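Tartronic semialdehyde reductase (Salmonella typhimurium, PDB 1YB4) catalyses the reversible NAD(P)H-dependent reduction of tartronate semialdehyde (2-hydroxy-3-oxopropanoate) to (R)-glycerate. Local coordinates at residues A19-T32 with E40-A52. Residues are numbered along the deposited sequence; the frame is centred on the assembly and turned at random.
Sequences AINLARAGHQLHVT and ELLSLGAVNVETA
Glu40 OE1 takes both terminal nitrogens of Arg24, NH2 at 2.8 Å and NH1 at 2.9 Å, in an end-on salt bridge that loads one carboxylate oxygen. NH2 comes to the anti lone pair, NH1 to the syn side but well out of the carboxylate plane, and the two flat groups are turned 53° apart. The Arg24 chain, bent at chi2 and chi3 (69°), brings its guanidinium back over Ile20 CG2, which lies 3.5 Å above one face, toward its border. Ile20 crosses Glu40 at about a right angle, CD1 in van der Waals contact with OE2 at 3.6 Å, while its CG1 packs on Leu41 CB. Leu44 CD2 rests on Ala23 CB, and Leu41 CD1 touches Ala19 CB (3.7 Å) and meets Val31 CG1 tip to tip; CG1 also touches Ala46 CB. Beyond the Schellman turn at Gly45, the chain runs beside strand 28-31, outermost in this chain's Rossmann-type sheet: Val47 N bonds Leu29 O at 2.8 Å, nearly straight (162°), and Val31 N gives a longer, bent bond to Val47 O. On that same oxygen Val49 N arrives from the opposite face, closing an inverse gamma turn at Asn48. The His30 ring, stacked on Phe58, lies alongside Val47 and has Val49 CG1 at its edge. Apolar packing and, at its more exposed side, charge pairing thus join helices 15-24 and 39-42, while backbone bonds fix the following chain along the strand.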
# COMPACT_ATOMS: atom_id res chain seq x y z
N ALA A 19 1.69 12.13 38.90
CA ALA A 19 2.38 12.67 40.07
C ALA A 19 1.35 12.76 41.20
O ALA A 19 1.62 12.36 42.35
CB ALA A 19 2.96 14.06 39.75
N ILE A 20 0.16 13.27 40.87
CA ILE A 20 -0.92 13.41 41.85
C ILE A 20 -1.26 12.06 42.49
O ILE A 20 -1.57 12.00 43.67
CB ILE A 20 -2.19 14.00 41.21
CG1 ILE A 20 -1.93 15.43 40.77
CG2 ILE A 20 -3.34 13.95 42.20
CD1 ILE A 20 -3.18 16.20 40.35
N ASN A 21 -1.20 10.97 41.73
CA ASN A 21 -1.48 9.67 42.30
C ASN A 21 -0.37 9.19 43.24
O ASN A 21 -0.65 8.55 44.25
CB ASN A 21 -1.70 8.62 41.21
CG ASN A 21 -3.15 8.31 40.99
OD1 ASN A 21 -3.92 9.17 40.54
ND2 ASN A 21 -3.56 7.09 41.31
N LEU A 22 0.88 9.49 42.91
CA LEU A 22 2.00 9.09 43.76
C LEU A 22 1.99 9.90 45.06
O LEU A 22 2.23 9.37 46.16
CB LEU A 22 3.33 9.31 43.04
CG LEU A 22 3.65 8.38 41.86
CD1 LEU A 22 4.92 8.85 41.21
CD2 LEU A 22 3.80 6.94 42.34
N ALA A 23 1.69 11.20 44.94
CA ALA A 23 1.63 12.08 46.09
C ALA A 23 0.47 11.68 47.00
O ALA A 23 0.59 11.71 48.23
CB ALA A 23 1.47 13.52 45.62
N ARG A 24 -0.64 11.29 46.39
CA ARG A 24 -1.82 10.89 47.14
C ARG A 24 -1.58 9.61 47.94
O ARG A 24 -2.34 9.30 48.85
CB ARG A 24 -3.00 10.66 46.19
CG ARG A 24 -4.36 10.55 46.87
CD ARG A 24 -5.20 11.78 46.57
NE ARG A 24 -5.60 11.84 45.17
CZ ARG A 24 -6.13 12.91 44.60
NH1 ARG A 24 -6.48 12.88 43.32
NH2 ARG A 24 -6.30 14.01 45.32
N ALA A 25 -0.53 8.87 47.61
CA ALA A 25 -0.25 7.64 48.34
C ALA A 25 0.70 7.86 49.51
O ALA A 25 1.11 6.90 50.16
CB ALA A 25 0.32 6.59 47.40
N GLY A 26 1.05 9.11 49.76
CA GLY A 26 1.94 9.42 50.88
C GLY A 26 3.38 9.74 50.53
O GLY A 26 4.14 10.21 51.39
N HIS A 27 3.77 9.50 49.29
CA HIS A 27 5.14 9.76 48.87
C HIS A 27 5.44 11.25 48.78
O HIS A 27 4.56 12.07 48.55
CB HIS A 27 5.41 9.08 47.53
CG HIS A 27 5.28 7.59 47.59
ND1 HIS A 27 6.23 6.79 48.19
CD2 HIS A 27 4.29 6.76 47.19
CE1 HIS A 27 5.82 5.54 48.18
NE2 HIS A 27 4.64 5.49 47.58
N GLN A 28 6.70 11.60 49.00
CA GLN A 28 7.11 12.99 48.92
C GLN A 28 7.78 13.14 47.57
O GLN A 28 8.78 12.48 47.28
CB GLN A 28 8.09 13.35 50.04
CG GLN A 28 7.99 14.81 50.47
CD GLN A 28 6.67 15.13 51.18
OE1 GLN A 28 5.58 14.90 50.66
NE2 GLN A 28 6.79 15.66 52.40
N LEU A 29 7.21 14.00 46.74
CA LEU A 29 7.73 14.22 45.41
C LEU A 29 8.30 15.59 45.15
O LEU A 29 7.74 16.61 45.53
CB LEU A 29 6.64 13.96 44.38
CG LEU A 29 6.42 12.55 43.84
CD1 LEU A 29 6.25 11.55 44.97
CD2 LEU A 29 5.20 12.58 42.94
N HIS A 30 9.44 15.60 44.47
CA HIS A 30 10.07 16.84 44.08
C HIS A 30 9.81 16.83 42.58
O HIS A 30 10.39 16.04 41.84
CB HIS A 30 11.56 16.81 44.40
CG HIS A 30 11.86 17.11 45.84
ND1 HIS A 30 11.92 18.40 46.32
CD2 HIS A 30 12.16 16.30 46.88
CE1 HIS A 30 12.24 18.37 47.61
NE2 HIS A 30 12.39 17.11 47.97
N VAL A 31 8.89 17.68 42.15
CA VAL A 31 8.49 17.76 40.75
C VAL A 31 9.07 18.95 40.02
O VAL A 31 9.71 19.81 40.62
CB VAL A 31 6.96 17.82 40.63
CG1 VAL A 31 6.34 16.74 41.51
CG2 VAL A 31 6.46 19.19 41.03
N THR A 32 8.82 19.00 38.71
CA THR A 32 9.29 20.07 37.85
C THR A 32 8.70 19.90 36.45
O THR A 32 8.39 18.79 36.04
CB THR A 32 10.83 20.06 37.70
OG1 THR A 32 11.25 21.26 37.05
CG2 THR A 32 11.28 18.88 36.86
N GLU A 40 -3.41 21.02 42.99
CA GLU A 40 -3.68 19.75 43.65
C GLU A 40 -2.45 19.01 44.17
O GLU A 40 -2.45 18.55 45.31
CB GLU A 40 -4.50 18.83 42.74
CG GLU A 40 -5.02 17.59 43.46
CD GLU A 40 -6.06 16.84 42.66
OE1 GLU A 40 -6.56 15.80 43.15
OE2 GLU A 40 -6.37 17.27 41.52
N LEU A 41 -1.41 18.88 43.34
CA LEU A 41 -0.22 18.18 43.80
C LEU A 41 0.69 19.09 44.61
O LEU A 41 1.49 18.62 45.41
CB LEU A 41 0.57 17.55 42.63
CG LEU A 41 1.41 18.39 41.68
CD1 LEU A 41 2.37 17.49 40.90
CD2 LEU A 41 0.50 19.15 40.73
N LEU A 42 0.57 20.40 44.41
CA LEU A 42 1.39 21.29 45.21
C LEU A 42 0.89 21.16 46.64
O LEU A 42 1.66 20.87 47.55
CB LEU A 42 1.27 22.75 44.73
CG LEU A 42 2.24 23.14 43.60
CD1 LEU A 42 1.99 24.58 43.18
CD2 LEU A 42 3.67 22.98 44.08
N SER A 43 -0.42 21.32 46.81
CA SER A 43 -1.03 21.21 48.13
C SER A 43 -1.24 19.76 48.54
O SER A 43 -2.25 19.42 49.16
CB SER A 43 -2.40 21.91 48.14
OG SER A 43 -3.37 21.11 47.48
N LEU A 44 -0.28 18.90 48.20
CA LEU A 44 -0.37 17.49 48.53
C LEU A 44 1.00 16.99 48.94
O LEU A 44 1.18 15.81 49.24
CB LEU A 44 -0.90 16.70 47.32
CG LEU A 44 -1.51 15.30 47.48
CD1 LEU A 44 -2.65 15.33 48.47
CD2 LEU A 44 -2.02 14.81 46.13
N GLY A 45 1.98 17.90 48.94
CA GLY A 45 3.33 17.54 49.34
C GLY A 45 4.42 17.80 48.31
O GLY A 45 5.57 18.08 48.66
N ALA A 46 4.05 17.70 47.04
CA ALA A 46 5.00 17.93 45.97
C ALA A 46 5.66 19.29 46.13
O ALA A 46 5.01 20.30 46.40
CB ALA A 46 4.29 17.83 44.62
N VAL A 47 6.98 19.29 45.97
CA VAL A 47 7.79 20.49 46.06
C VAL A 47 8.21 20.85 44.65
O VAL A 47 9.08 20.20 44.08
CB VAL A 47 9.06 20.24 46.90
CG1 VAL A 47 9.82 21.54 47.06
CG2 VAL A 47 8.70 19.65 48.24
N ASN A 48 7.60 21.89 44.08
CA ASN A 48 7.92 22.31 42.72
C ASN A 48 9.30 22.97 42.61
O ASN A 48 9.41 24.16 42.32
CB ASN A 48 6.85 23.30 42.21
CG ASN A 48 7.07 23.70 40.76
OD1 ASN A 48 6.41 24.61 40.26
ND2 ASN A 48 8.00 23.04 40.09
N VAL A 49 10.35 22.19 42.85
CA VAL A 49 11.70 22.72 42.78
C VAL A 49 11.85 23.31 41.38
O VAL A 49 11.78 22.63 40.35
CB VAL A 49 12.75 21.62 43.07
CG1 VAL A 49 12.23 20.72 44.20
CG2 VAL A 49 13.07 20.81 41.84
N GLU A 50 12.06 24.62 41.36
CA GLU A 50 12.17 25.39 40.12
C GLU A 50 12.76 24.72 38.87
O GLU A 50 12.39 25.10 37.77
CB GLU A 50 12.90 26.71 40.40
CG GLU A 50 11.95 27.92 40.62
CD GLU A 50 11.23 27.91 41.98
OE1 GLU A 50 11.86 28.27 42.99
OE2 GLU A 50 10.04 27.53 42.04
N THR A 51 13.67 23.75 39.00
CA THR A 51 14.18 23.09 37.80
C THR A 51 14.60 21.60 37.92
O THR A 51 14.38 20.98 38.96
CB THR A 51 15.27 23.96 37.13
OG1 THR A 51 14.76 25.29 36.92
CG2 THR A 51 15.64 23.42 35.76
N ALA A 52 15.15 21.04 36.84
CA ALA A 52 15.54 19.63 36.71
C ALA A 52 16.67 18.99 37.53
O ALA A 52 16.44 18.01 38.24
CB ALA A 52 15.79 19.31 35.22
O HOH W 1 8.85 23.58 37.73